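Long-range contacts in pesticidal crystal protein CRY4AA (Bacillus thuringiensis, PDB 2C9K), which binds midgut epithelial cells of insects and promotes their colloid-osmotic lysis, acting as a pore-forming toxin against mosquito larvae: residues S431-F436 / A454-S459; F520-Y525 / K604-P609; D192-C197 / D238-F243; Q256-R261 / Q473-K478. All blocks are in the same frame, centred on the assembly; numbering follows the deposited sequence.

Interaction 1: residues S431-F436 / A454-S459; sequences SHILSF and AWTHSS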
loop_
_atom_site.group_PDB
_atom_site.type_symbol
_atom_site.label_atom_id
_atom_site.label_comp_id
_atom_site.label_asym_id
_atom_site.label_seq_id
_atom_site.Cartn_x
_atom_site.Cartn_y
_atom_site.Cartn_z
ATOM N N SER A 431 4.537 2.586 10.255
ATOM C CA SER A 431 4.093 2.608 8.863
ATOM C C SER A 431 2.662 2.136 8.637
ATOM O O SER A 431 2.069 2.417 7.586
ATOM C CB SER A 431 5.020 1.750 8.018
ATOM O OG SER A 431 4.943 0.400 8.441
ATOM N N HIS A 432 2.106 1.408 9.600
ATOM C CA HIS A 432 0.743 0.916 9.453
ATOM C C HIS A 432 -0.036 1.045 10.745
ATOM O O HIS A 432 0.548 1.114 11.818
ATOM C CB HIS A 432 0.740 -0.553 9.008
ATOM C CG HIS A 432 1.196 -0.771 7.595
ATOM N ND1 HIS A 432 2.507 -0.607 7.198
ATOM C CD2 HIS A 432 0.519 -1.177 6.493
ATOM C CE1 HIS A 432 2.617 -0.904 5.916
ATOM N NE2 HIS A 432 1.426 -1.254 5.465
ATOM N N ILE A 433 -1.360 1.086 10.625
ATOM C CA ILE A 433 -2.264 1.182 11.770
ATOM C C ILE A 433 -3.332 0.093 11.641
ATOM O O ILE A 433 -3.722 -0.275 10.527
ATOM C CB ILE A 433 -2.992 2.550 11.821
ATOM C CG1 ILE A 433 -3.978 2.657 10.649
ATOM C CG2 ILE A 433 -1.970 3.694 11.823
ATOM C CD1 ILE A 433 -4.876 3.871 10.721
ATOM N N LEU A 434 -3.817 -0.415 12.768
ATOM C CA LEU A 434 -4.837 -1.460 12.733
ATOM C C LEU A 434 -6.099 -0.915 12.078
ATOM O O LEU A 434 -6.478 0.225 12.320
ATOM C CB LEU A 434 -5.167 -1.956 14.147
ATOM C CG LEU A 434 -6.082 -3.183 14.096
ATOM C CD1 LEU A 434 -5.301 -4.354 13.525
ATOM C CD2 LEU A 434 -6.615 -3.517 15.474
ATOM N N SER A 435 -6.766 -1.713 11.260
ATOM C CA SER A 435 -7.963 -1.207 10.612
ATOM C C SER A 435 -9.179 -2.101 10.764
ATOM O O SER A 435 -10.301 -1.654 10.565
ATOM C CB SER A 435 -7.692 -0.972 9.126
ATOM O OG SER A 435 -7.450 -2.190 8.454
ATOM N N PHE A 436 -8.954 -3.355 11.140
ATOM C CA PHE A 436 -10.047 -4.319 11.262
ATOM C C PHE A 436 -9.542 -5.675 11.779
ATOM O O PHE A 436 -8.360 -6.004 11.637
ATOM C CB PHE A 436 -10.654 -4.534 9.875
ATOM C CG PHE A 436 -12.104 -4.905 9.881
ATOM C CD1 PHE A 436 -13.081 -3.935 10.103
ATOM C CD2 PHE A 436 -12.501 -6.209 9.597
ATOM C CE1 PHE A 436 -14.430 -4.254 10.034
ATOM C CE2 PHE A 436 -13.854 -6.540 9.525
ATOM C CZ PHE A 436 -14.821 -5.558 9.743
ATOM N N ALA A 454 -6.142 -6.624 10.036
ATOM C CA ALA A 454 -6.034 -5.752 8.872
ATOM C C ALA A 454 -5.189 -4.534 9.209
ATOM O O ALA A 454 -5.294 -3.983 10.300
ATOM C CB ALA A 454 -7.413 -5.314 8.430
ATOM N N TRP A 455 -4.361 -4.114 8.264
ATOM C CA TRP A 455 -3.494 -2.968 8.459
ATOM C C TRP A 455 -3.511 -2.057 7.245
ATOM O O TRP A 455 -3.339 -2.514 6.125
ATOM C CB TRP A 455 -2.054 -3.431 8.712
ATOM C CG TRP A 455 -1.893 -4.295 9.925
ATOM C CD1 TRP A 455 -1.912 -5.654 9.972
ATOM C CD2 TRP A 455 -1.728 -3.846 11.278
ATOM N NE1 TRP A 455 -1.772 -6.084 11.270
ATOM C CE2 TRP A 455 -1.660 -4.994 12.092
ATOM C CE3 TRP A 455 -1.633 -2.583 11.880
ATOM C CZ2 TRP A 455 -1.499 -4.920 13.475
ATOM C CZ3 TRP A 455 -1.472 -2.512 13.258
ATOM C CH2 TRP A 455 -1.407 -3.672 14.038
ATOM N N THR A 456 -3.723 -0.768 7.470
ATOM C CA THR A 456 -3.723 0.194 6.381
ATOM C C THR A 456 -2.478 1.066 6.518
ATOM O O THR A 456 -1.924 1.189 7.614
ATOM C CB THR A 456 -4.988 1.069 6.402
ATOM O OG1 THR A 456 -5.190 1.601 7.717
ATOM C CG2 THR A 456 -6.191 0.249 5.996
ATOM N N HIS A 457 -2.028 1.663 5.419
ATOM C CA HIS A 457 -0.828 2.496 5.471
ATOM C C HIS A 457 -1.053 3.802 6.238
ATOM O O HIS A 457 -2.023 4.520 5.976
ATOM C CB HIS A 457 -0.342 2.820 4.066
ATOM C CG HIS A 457 1.088 3.247 4.021
ATOM N ND1 HIS A 457 2.125 2.353 3.877
ATOM C CD2 HIS A 457 1.657 4.465 4.163
ATOM C CE1 HIS A 457 3.274 3.002 3.931
ATOM N NE2 HIS A 457 3.017 4.286 4.105
ATOM N N SER A 458 -0.151 4.120 7.164
ATOM C CA SER A 458 -0.289 5.332 7.970
ATOM C C SER A 458 -0.076 6.632 7.198
ATOM O O SER A 458 0.051 7.702 7.791
ATOM C CB SER A 458 0.664 5.289 9.168
ATOM O OG SER A 458 2.009 5.415 8.758
ATOM N N SER A 459 -0.036 6.544 5.875
ATOM C CA SER A 459 0.134 7.737 5.058
ATOM C C SER A 459 -1.232 8.278 4.669
ATOM O O SER A 459 -1.332 9.360 4.097
ATOM C CB SER A 459 0.916 7.422 3.785
ATOM O OG SER A 459 0.161 6.593 2.915
#

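Interaction 2: residues F520-Y525 / K604-P609; sequences FIRIRY and KIEFLP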
loop_
_atom_site.group_PDB
_atom_site.type_symbol
_atom_site.label_atom_id
_atom_site.label_comp_id
_atom_site.label_asym_id
_atom_site.label_seq_id
_atom_site.Cartn_x
_atom_site.Cartn_y
_atom_site.Cartn_z
ATOM N N PHE A 520 -7.700 23.434 -9.930
ATOM C CA PHE A 520 -8.286 22.790 -11.086
ATOM C C PHE A 520 -8.375 21.392 -10.498
ATOM O O PHE A 520 -7.403 20.909 -9.919
ATOM C CB PHE A 520 -7.349 22.805 -12.307
ATOM C CG PHE A 520 -7.416 24.081 -13.102
ATOM C CD1 PHE A 520 -6.253 24.754 -13.469
ATOM C CD2 PHE A 520 -8.647 24.651 -13.422
ATOM C CE1 PHE A 520 -6.316 25.976 -14.130
ATOM C CE2 PHE A 520 -8.718 25.882 -14.087
ATOM C CZ PHE A 520 -7.550 26.543 -14.436
ATOM N N ILE A 521 -9.533 20.756 -10.554
ATOM C CA ILE A 521 -9.573 19.414 -10.019
ATOM C C ILE A 521 -9.400 18.496 -11.244
ATOM O O ILE A 521 -10.044 18.685 -12.273
ATOM C CB ILE A 521 -10.887 19.156 -9.144
ATOM C CG1 ILE A 521 -11.739 18.049 -9.741
ATOM C CG2 ILE A 521 -11.664 20.448 -8.941
ATOM C CD1 ILE A 521 -11.202 16.697 -9.454
ATOM N N ARG A 522 -8.469 17.548 -11.134
ATOM C CA ARG A 522 -8.129 16.614 -12.214
ATOM C C ARG A 522 -8.417 15.178 -11.794
ATOM O O ARG A 522 -8.220 14.826 -10.639
ATOM C CB ARG A 522 -6.646 16.768 -12.544
ATOM C CG ARG A 522 -6.155 15.931 -13.681
ATOM C CD ARG A 522 -4.709 16.256 -13.977
ATOM N NE ARG A 522 -3.780 15.605 -13.058
ATOM C CZ ARG A 522 -2.464 15.815 -13.058
ATOM N NH1 ARG A 522 -1.931 16.667 -13.922
ATOM N NH2 ARG A 522 -1.674 15.161 -12.217
ATOM N N ILE A 523 -8.861 14.345 -12.727
ATOM C CA ILE A 523 -9.205 12.957 -12.417
ATOM C C ILE A 523 -8.365 11.896 -13.142
ATOM O O ILE A 523 -8.120 12.005 -14.346
ATOM C CB ILE A 523 -10.706 12.715 -12.733
ATOM C CG1 ILE A 523 -11.565 13.310 -11.626
ATOM C CG2 ILE A 523 -11.003 11.241 -12.877
ATOM C CD1 ILE A 523 -13.024 13.251 -11.957
ATOM N N ARG A 524 -7.926 10.874 -12.401
ATOM C CA ARG A 524 -7.147 9.768 -12.971
ATOM C C ARG A 524 -8.117 8.595 -13.007
ATOM O O ARG A 524 -8.430 8.008 -11.972
ATOM C CB ARG A 524 -5.937 9.423 -12.087
ATOM C CG ARG A 524 -4.987 8.380 -12.699
ATOM C CD ARG A 524 -3.649 8.307 -11.959
ATOM N NE ARG A 524 -2.616 7.540 -12.668
ATOM C CZ ARG A 524 -2.454 6.216 -12.600
ATOM N NH1 ARG A 524 -3.258 5.473 -11.853
ATOM N NH2 ARG A 524 -1.472 5.631 -13.271
ATOM N N TYR A 525 -8.586 8.256 -14.202
ATOM C CA TYR A 525 -9.571 7.193 -14.365
ATOM C C TYR A 525 -9.217 6.237 -15.489
ATOM O O TYR A 525 -8.261 6.448 -16.229
ATOM C CB TYR A 525 -10.916 7.815 -14.719
ATOM C CG TYR A 525 -10.908 8.328 -16.147
ATOM C CD1 TYR A 525 -11.645 7.691 -17.151
ATOM C CD2 TYR A 525 -10.078 9.388 -16.516
ATOM C CE1 TYR A 525 -11.547 8.094 -18.480
ATOM C CE2 TYR A 525 -9.976 9.794 -17.845
ATOM C CZ TYR A 525 -10.708 9.143 -18.817
ATOM O OH TYR A 525 -10.585 9.538 -20.124
ATOM N N LYS A 604 -7.912 8.316 -8.832
ATOM C CA LYS A 604 -7.527 9.443 -7.988
ATOM C C LYS A 604 -8.211 10.763 -8.361
ATOM O O LYS A 604 -8.475 11.037 -9.534
ATOM C CB LYS A 604 -6.006 9.669 -8.063
ATOM C CG LYS A 604 -5.116 8.436 -7.970
ATOM C CD LYS A 604 -4.897 7.976 -6.548
ATOM C CE LYS A 604 -3.795 6.909 -6.472
ATOM N NZ LYS A 604 -4.079 5.651 -7.248
ATOM N N ILE A 605 -8.487 11.578 -7.347
ATOM C CA ILE A 605 -9.085 12.902 -7.539
ATOM C C ILE A 605 -7.919 13.822 -7.226
ATOM O O ILE A 605 -7.346 13.753 -6.139
ATOM C CB ILE A 605 -10.205 13.197 -6.526
ATOM C CG1 ILE A 605 -11.231 12.063 -6.509
ATOM C CG2 ILE A 605 -10.855 14.511 -6.870
ATOM C CD1 ILE A 605 -11.915 11.807 -7.830
ATOM N N GLU A 606 -7.549 14.676 -8.165
ATOM C CA GLU A 606 -6.407 15.543 -7.928
ATOM C C GLU A 606 -6.714 17.027 -7.918
ATOM O O GLU A 606 -7.539 17.516 -8.697
ATOM C CB GLU A 606 -5.315 15.227 -8.952
ATOM C CG GLU A 606 -4.763 13.828 -8.774
ATOM C CD GLU A 606 -3.678 13.461 -9.764
ATOM O OE1 GLU A 606 -2.906 12.522 -9.460
ATOM O OE2 GLU A 606 -3.601 14.092 -10.839
ATOM N N PHE A 607 -6.061 17.736 -7.008
ATOM C CA PHE A 607 -6.240 19.168 -6.914
ATOM C C PHE A 607 -4.940 19.851 -7.306
ATOM O O PHE A 607 -3.896 19.629 -6.692
ATOM C CB PHE A 607 -6.639 19.577 -5.500
ATOM C CG PHE A 607 -7.993 19.090 -5.094
ATOM C CD1 PHE A 607 -8.163 17.801 -4.592
ATOM C CD2 PHE A 607 -9.107 19.914 -5.230
ATOM C CE1 PHE A 607 -9.434 17.335 -4.224
ATOM C CE2 PHE A 607 -10.376 19.467 -4.872
ATOM C CZ PHE A 607 -10.544 18.171 -4.364
ATOM N N LEU A 608 -5.004 20.672 -8.347
ATOM C CA LEU A 608 -3.824 21.385 -8.809
ATOM C C LEU A 608 -3.881 22.849 -8.389
ATOM O O LEU A 608 -4.756 23.590 -8.833
ATOM C CB LEU A 608 -3.719 21.307 -10.334
ATOM C CG LEU A 608 -3.814 19.934 -10.998
ATOM C CD1 LEU A 608 -3.413 20.056 -12.468
ATOM C CD2 LEU A 608 -2.908 18.954 -10.291
ATOM N N PRO A 609 -2.958 23.280 -7.512
ATOM C CA PRO A 609 -2.943 24.678 -7.068
ATOM C C PRO A 609 -2.689 25.579 -8.276
ATOM O O PRO A 609 -1.829 25.271 -9.105
ATOM C CB PRO A 609 -1.773 24.716 -6.090
ATOM C CG PRO A 609 -1.747 23.339 -5.539
ATOM C CD PRO A 609 -1.976 22.481 -6.757
#

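Interaction 3: residues D192-C197 / D238-F243; sequences DYTNYC and DLVALF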
loop_
_atom_site.group_PDB
_atom_site.type_symbol
_atom_site.label_atom_id
_atom_site.label_comp_id
_atom_site.label_asym_id
_atom_site.label_seq_id
_atom_site.Cartn_x
_atom_site.Cartn_y
_atom_site.Cartn_z
ATOM N N ASP A 192 7.028 0.586 -18.212
ATOM C CA ASP A 192 7.600 -0.753 -18.227
ATOM C C ASP A 192 7.806 -1.345 -16.850
ATOM O O ASP A 192 7.433 -2.486 -16.597
ATOM C CB ASP A 192 8.923 -0.761 -18.981
ATOM C CG ASP A 192 8.745 -0.500 -20.456
ATOM O OD1 ASP A 192 7.598 -0.605 -20.951
ATOM O OD2 ASP A 192 9.758 -0.202 -21.126
ATOM N N TYR A 193 8.409 -0.571 -15.962
ATOM C CA TYR A 193 8.657 -1.035 -14.603
ATOM C C TYR A 193 7.356 -1.375 -13.878
ATOM O O TYR A 193 7.267 -2.388 -13.191
ATOM C CB TYR A 193 9.445 0.024 -13.843
ATOM C CG TYR A 193 10.893 0.080 -14.266
ATOM C CD1 TYR A 193 11.648 1.239 -14.102
ATOM C CD2 TYR A 193 11.526 -1.046 -14.801
ATOM C CE1 TYR A 193 12.995 1.276 -14.463
ATOM C CE2 TYR A 193 12.874 -1.015 -15.159
ATOM C CZ TYR A 193 13.600 0.146 -14.988
ATOM O OH TYR A 193 14.933 0.173 -15.323
ATOM N N THR A 194 6.344 -0.533 -14.038
ATOM C CA THR A 194 5.054 -0.785 -13.411
ATOM C C THR A 194 4.484 -2.111 -13.907
ATOM O O THR A 194 4.226 -3.006 -13.112
ATOM C CB THR A 194 4.045 0.340 -13.721
ATOM O OG1 THR A 194 4.437 1.532 -13.032
ATOM C CG2 THR A 194 2.649 -0.059 -13.272
ATOM N N ASN A 195 4.307 -2.229 -15.222
ATOM C CA ASN A 195 3.759 -3.436 -15.827
ATOM C C ASN A 195 4.552 -4.714 -15.549
ATOM O O ASN A 195 3.973 -5.797 -15.467
ATOM C CB ASN A 195 3.620 -3.263 -17.345
ATOM C CG ASN A 195 2.591 -2.203 -17.733
ATOM O OD1 ASN A 195 1.499 -2.146 -17.166
ATOM N ND2 ASN A 195 2.935 -1.369 -18.715
ATOM N N TYR A 196 5.869 -4.600 -15.405
ATOM C CA TYR A 196 6.694 -5.778 -15.149
ATOM C C TYR A 196 6.519 -6.267 -13.723
ATOM O O TYR A 196 6.271 -7.450 -13.499
ATOM C CB TYR A 196 8.173 -5.482 -15.398
ATOM C CG TYR A 196 9.069 -6.665 -15.083
ATOM C CD1 TYR A 196 9.104 -7.780 -15.923
ATOM C CD2 TYR A 196 9.835 -6.699 -13.916
ATOM C CE1 TYR A 196 9.873 -8.898 -15.608
ATOM C CE2 TYR A 196 10.606 -7.810 -13.593
ATOM C CZ TYR A 196 10.615 -8.908 -14.445
ATOM O OH TYR A 196 11.342 -10.030 -14.127
ATOM N N CYS A 197 6.662 -5.357 -12.761
ATOM C CA CYS A 197 6.512 -5.693 -11.346
ATOM C C CYS A 197 5.156 -6.330 -11.076
ATOM O O CYS A 197 5.062 -7.349 -10.388
ATOM C CB CYS A 197 6.641 -4.441 -10.478
ATOM S SG CYS A 197 8.275 -3.676 -10.502
ATOM N N ASP A 238 3.650 -1.117 -3.135
ATOM C CA ASP A 238 3.611 0.204 -2.502
ATOM C C ASP A 238 4.559 1.132 -3.227
ATOM O O ASP A 238 4.255 2.304 -3.445
ATOM C CB ASP A 238 3.995 0.133 -1.014
ATOM C CG ASP A 238 2.840 -0.332 -0.129
ATOM O OD1 ASP A 238 1.696 -0.413 -0.627
ATOM O OD2 ASP A 238 3.074 -0.608 1.068
ATOM N N LEU A 239 5.706 0.597 -3.617
ATOM C CA LEU A 239 6.703 1.380 -4.326
ATOM C C LEU A 239 6.211 1.671 -5.753
ATOM O O LEU A 239 6.330 2.792 -6.243
ATOM C CB LEU A 239 8.024 0.613 -4.332
ATOM C CG LEU A 239 9.324 1.358 -4.631
ATOM C CD1 LEU A 239 9.424 2.651 -3.805
ATOM C CD2 LEU A 239 10.491 0.407 -4.325
ATOM N N VAL A 240 5.627 0.668 -6.400
ATOM C CA VAL A 240 5.109 0.818 -7.754
ATOM C C VAL A 240 3.957 1.825 -7.850
ATOM O O VAL A 240 3.776 2.476 -8.879
ATOM C CB VAL A 240 4.624 -0.543 -8.301
ATOM C CG1 VAL A 240 4.074 -0.387 -9.720
ATOM C CG2 VAL A 240 5.771 -1.542 -8.271
ATOM N N ALA A 241 3.169 1.946 -6.784
ATOM C CA ALA A 241 2.041 2.880 -6.768
ATOM C C ALA A 241 2.478 4.353 -6.771
ATOM O O ALA A 241 1.704 5.238 -7.135
ATOM C CB ALA A 241 1.158 2.603 -5.560
ATOM N N LEU A 242 3.719 4.617 -6.373
ATOM C CA LEU A 242 4.224 5.987 -6.341
ATOM C C LEU A 242 4.978 6.384 -7.618
ATOM O O LEU A 242 5.216 7.573 -7.861
ATOM C CB LEU A 242 5.144 6.173 -5.134
ATOM C CG LEU A 242 4.526 5.766 -3.800
ATOM C CD1 LEU A 242 5.591 5.794 -2.705
ATOM C CD2 LEU A 242 3.373 6.701 -3.469
ATOM N N PHE A 243 5.344 5.391 -8.428
ATOM C CA PHE A 243 6.091 5.638 -9.665
ATOM C C PHE A 243 5.510 6.736 -10.562
ATOM O O PHE A 243 6.252 7.530 -11.154
ATOM C CB PHE A 243 6.216 4.338 -10.463
ATOM C CG PHE A 243 7.250 3.373 -9.918
ATOM C CD1 PHE A 243 7.320 2.066 -10.400
ATOM C CD2 PHE A 243 8.173 3.780 -8.961
ATOM C CE1 PHE A 243 8.287 1.186 -9.940
ATOM C CE2 PHE A 243 9.146 2.901 -8.495
ATOM C CZ PHE A 243 9.204 1.603 -8.985
#

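Interaction 4: residues Q256-R261 / Q473-K478; sequences QSELTR and QIPAVK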
loop_
_atom_site.group_PDB
_atom_site.type_symbol
_atom_site.label_atom_id
_atom_site.label_comp_id
_atom_site.label_asym_id
_atom_site.label_seq_id
_atom_site.Cartn_x
_atom_site.Cartn_y
_atom_site.Cartn_z
ATOM N N GLN A 256 1.416 15.024 -2.964
ATOM C CA GLN A 256 1.195 14.358 -1.692
ATOM C C GLN A 256 0.234 13.213 -2.006
ATOM O O GLN A 256 -0.913 13.444 -2.378
ATOM C CB GLN A 256 0.578 15.316 -0.671
ATOM C CG GLN A 256 0.428 14.725 0.722
ATOM C CD GLN A 256 1.734 14.155 1.252
ATOM O OE1 GLN A 256 2.219 13.122 0.779
ATOM N NE2 GLN A 256 2.313 14.830 2.240
ATOM N N SER A 257 0.705 11.979 -1.883
ATOM C CA SER A 257 -0.140 10.834 -2.176
ATOM C C SER A 257 -0.196 9.887 -0.990
ATOM O O SER A 257 0.560 10.046 -0.038
ATOM C CB SER A 257 0.404 10.091 -3.393
ATOM O OG SER A 257 1.658 9.520 -3.097
ATOM N N GLU A 258 -1.096 8.907 -1.050
ATOM C CA GLU A 258 -1.238 7.934 0.026
ATOM C C GLU A 258 -1.547 6.535 -0.504
ATOM O O GLU A 258 -1.936 6.365 -1.655
ATOM C CB GLU A 258 -2.322 8.394 1.009
ATOM C CG GLU A 258 -3.729 8.553 0.425
ATOM C CD GLU A 258 -4.679 9.315 1.367
ATOM O OE1 GLU A 258 -5.911 9.159 1.238
ATOM O OE2 GLU A 258 -4.196 10.085 2.228
ATOM N N LEU A 259 -1.354 5.530 0.339
ATOM C CA LEU A 259 -1.607 4.145 -0.036
ATOM C C LEU A 259 -2.800 3.682 0.801
ATOM O O LEU A 259 -2.709 3.638 2.029
ATOM C CB LEU A 259 -0.359 3.304 0.269
ATOM C CG LEU A 259 0.973 3.819 -0.310
ATOM C CD1 LEU A 259 2.139 3.112 0.350
ATOM C CD2 LEU A 259 1.011 3.614 -1.814
ATOM N N THR A 260 -3.910 3.336 0.141
ATOM C CA THR A 260 -5.143 2.928 0.840
ATOM C C THR A 260 -5.394 1.440 1.016
ATOM O O THR A 260 -6.292 1.057 1.765
ATOM C CB THR A 260 -6.398 3.473 0.150
ATOM O OG1 THR A 260 -6.609 2.750 -1.066
ATOM C CG2 THR A 260 -6.249 4.953 -0.161
ATOM N N ARG A 261 -4.623 0.608 0.324
ATOM C CA ARG A 261 -4.778 -0.850 0.416
ATOM C C ARG A 261 -4.625 -1.440 1.829
ATOM O O ARG A 261 -3.923 -0.883 2.682
ATOM C CB ARG A 261 -3.755 -1.533 -0.488
ATOM C CG ARG A 261 -2.387 -1.765 0.162
ATOM C CD ARG A 261 -1.732 -0.464 0.595
ATOM N NE ARG A 261 -0.396 -0.670 1.149
ATOM C CZ ARG A 261 -0.149 -1.021 2.407
ATOM N NH1 ARG A 261 -1.155 -1.202 3.257
ATOM N NH2 ARG A 261 1.107 -1.192 2.813
ATOM N N GLN A 473 -3.226 14.462 -4.072
ATOM C CA GLN A 473 -3.779 13.268 -4.687
ATOM C C GLN A 473 -4.704 12.610 -3.669
ATOM O O GLN A 473 -4.241 12.144 -2.631
ATOM C CB GLN A 473 -2.627 12.327 -5.045
ATOM C CG GLN A 473 -2.912 11.308 -6.128
ATOM C CD GLN A 473 -1.643 10.624 -6.603
ATOM O OE1 GLN A 473 -1.007 9.880 -5.859
ATOM N NE2 GLN A 473 -1.259 10.891 -7.847
ATOM N N ILE A 474 -6.006 12.597 -3.951
ATOM C CA ILE A 474 -6.979 11.980 -3.052
ATOM C C ILE A 474 -7.664 10.787 -3.704
ATOM O O ILE A 474 -8.536 10.954 -4.568
ATOM C CB ILE A 474 -8.089 12.966 -2.625
ATOM C CG1 ILE A 474 -7.492 14.138 -1.839
ATOM C CG2 ILE A 474 -9.107 12.239 -1.752
ATOM C CD1 ILE A 474 -8.527 15.112 -1.310
ATOM N N PRO A 475 -7.278 9.561 -3.300
ATOM C CA PRO A 475 -7.858 8.325 -3.841
ATOM C C PRO A 475 -9.381 8.385 -3.765
ATOM O O PRO A 475 -9.933 8.870 -2.784
ATOM C CB PRO A 475 -7.283 7.252 -2.926
ATOM C CG PRO A 475 -5.965 7.808 -2.557
ATOM C CD PRO A 475 -6.261 9.253 -2.279
ATOM N N ALA A 476 -10.057 7.888 -4.796
ATOM C CA ALA A 476 -11.520 7.900 -4.819
ATOM C C ALA A 476 -12.139 7.052 -3.701
ATOM O O ALA A 476 -13.279 7.274 -3.301
ATOM C CB ALA A 476 -12.021 7.427 -6.171
ATOM N N VAL A 477 -11.395 6.084 -3.188
ATOM C CA VAL A 477 -11.924 5.258 -2.121
ATOM C C VAL A 477 -11.920 5.982 -0.779
ATOM O O VAL A 477 -12.417 5.436 0.212
ATOM C CB VAL A 477 -11.146 3.921 -1.977
ATOM C CG1 VAL A 477 -11.440 3.017 -3.171
ATOM C CG2 VAL A 477 -9.654 4.191 -1.862
ATOM N N LYS A 478 -11.370 7.197 -0.736
ATOM C CA LYS A 478 -11.345 7.973 0.508
ATOM C C LYS A 478 -12.674 8.700 0.676
ATOM O O LYS A 478 -12.821 9.561 1.539
ATOM C CB LYS A 478 -10.207 9.000 0.506
ATOM C CG LYS A 478 -8.803 8.421 0.603
ATOM C CD LYS A 478 -8.569 7.708 1.924
ATOM C CE LYS A 478 -8.737 8.644 3.116
ATOM N NZ LYS A 478 -7.833 9.823 3.038
HETATM O O HOH W 1 -3.114 13.720 -0.576
HETATM O O HOH W 2 -2.650 9.306 -3.419
#

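Interaction 1: residues S431-F436 / A454-S459
W455 and L434 face each other across a beta hairpin of strands 432-440 and 450-457, part of a three-stranded antiparallel sheet in the middle domain, which has the beta-prism fold of this toxin family. W455 begins with its CB against H432 CB, at 4.0 Å. Beyond it the indole lies along L434: CZ3 reaches L434 CB at 3.8 Å, and CZ2 is equally near L434 CD1. That methyl makes a CH-pi contact, 3.9 Å from the centroid of the six-membered ring and 12° off its normal. CG of L434 stands anti to the backbone N (chi1 -172°), which sends the branch over the indole. A broad ring suits this face, where L357 of strand 353-362 also meets it.

I433 and T456, on the other face, form a hydrogen-bonded pair: I433 N donates to T456 O, and T456 N to I433 O, each at 3.1 Å. S435 is a small polar residue whose OG bonds to E262 of the third strand.

Two histidines occupy the open end of the hairpin. The edge of H457 turns to the face of H432 in a T-shaped stack, planes at 69°. H432 ND1 donates to S431 OG, which lies in the ring plane and is also bonded to P410 O, while H432 NE2 bonds to R261. S431 O accepts S458 N at 2.8 Å and also sits above the centre of the H457 ring, 3.7 Å from its plane.

Interaction 2: residues F520-Y525 / K604-P609
R522 grips E606 across an antiparallel, hydrogen-bonded pair: NE at 2.7 Å and NH2 at 2.6 Å both reach the single oxygen OE2 of E606. The oxygen lies near the guanidinium plane, yet the guanidinium and carboxylate planes are turned 45° apart and both bonds are bent. A bend at chi3 (80°) swings the arginine tip back across to the glutamate. L608 CD2 lies over the centre of one guanidinium face, an apolar lid for a flat cation.

The opposite face of the sheet is oily. I521 CD1 lies beside I605 CG2, and I523 CG1 is 4.1 Å from I605 CD1; branched aliphatics suit this side, where L587 and F589 of strand 584-591 meet I605, and F589 also meets I523, within the C-terminal beta sandwich.

Further out, E606 OE1 accepts from Y251 OH and Q473 NE2, R522 NH1 donates to K250 O, and Y251 makes a cation-pi contact with R522. With both partners buried and the carboxylate oxygens so richly supplied with donors, E606 is probably held ionised.

Interaction 3: residues D192-C197 / D238-F243
V240 and T194 meet where segment 238-243 runs beside helix 183-208, and apolar contact does most of the work. The two methyls of V240 divide the facing helix between them. CG1, anti to the backbone N (chi1 180°), comes 3.8 Å from T194 CA and as near to T194 CG2, while CG2 reaches C197 CB at 3.7 Å and C197 SG at 4.0 Å. T194 and C197, one helical turn apart on the same side, suit the place because both are small enough to let a branched residue approach the helix closely.

Aromatic contact comes from F243. T194 OG1 lies at the ring's edge, in its plane, 3.9 Å from F243 CD1, and Y193 CB is 4.2 Å from F243 CE1. One face of the phenyl ring is covered from its own segment by L239 O and V240 CA. The F243 side chain also touches N148 and L151 of helix 140-164.

As for polar groups, T194 OG1 bonds to I190 O one turn back, so its hydroxyl is satisfied within its own helix and can sit in greasy surroundings. This is helix-to-helix packing within the alpha-helical bundle of the N-terminal domain, the part that forms the membrane pore in three-domain Cry toxins.

Interaction 4: residues Q256-R261 / Q473-K478
The carboxylate of E258 meets K478 at its edge: NZ reaches OE1 at 2.7 Å on the syn lone pair, making a salt bridge. P475 CD comes to the same oxygen at 3.5 Å, from one side of the carboxylate plane. OE2 of E258 accepts from D461 N, and K478 NZ has further acceptors in D461 O and N464 OD1, so both charges are satisfied though buried. Bends at chi2, chi3 and chi4 curl the lysine round OE1. The other flat group, the amide of Q473, receives a water at OE1, 3.0 Å away, while NE2 donates to E606.

Q473 N donates to Q256 O at 3.0 Å, where the short strand 255-256 runs parallel to strand 471-475. Through this pairing the chain leading into strand 262-267 adds a strand to a sheet that also holds strand 600-609 of the C-terminal domain. One water donates to both Q256 O, at 2.9 Å, and Q473 O, at 2.8 Å; the water on the Q473 amide also accepts from E258 N.

Apolar contact falls to T260, a small branched residue. Its CG2 lies 3.7 Å from the rigid P475 ring at CG, and V477 CG2 packs 3.9 Å from T260 CG2.

R261, on the loop of interaction 4, reaches two other contacts: its NH2 lies 2.7 Å from H432 NE2 of interaction 1 and 2.7 Å from D238 OD2 of interaction 3, the latter a salt bridge from the helical domain to the loop 256-261. Interactions 2 and 4 share a sheet, strands 600-609 and 471-475 being neighbours, with I605 O 2.8 Å from I474 N and E606 OE1 2.8 Å from Q473 NE2. Interactions 1 and 2 do not touch, their centres about 25 Å apart. Interaction 4 touches all the others, which places it where the three domains meet. At the far end of interaction 1, the F436 side chain is about 4 Å from a bound methylpentanediol, probably from the crystallisation liquor.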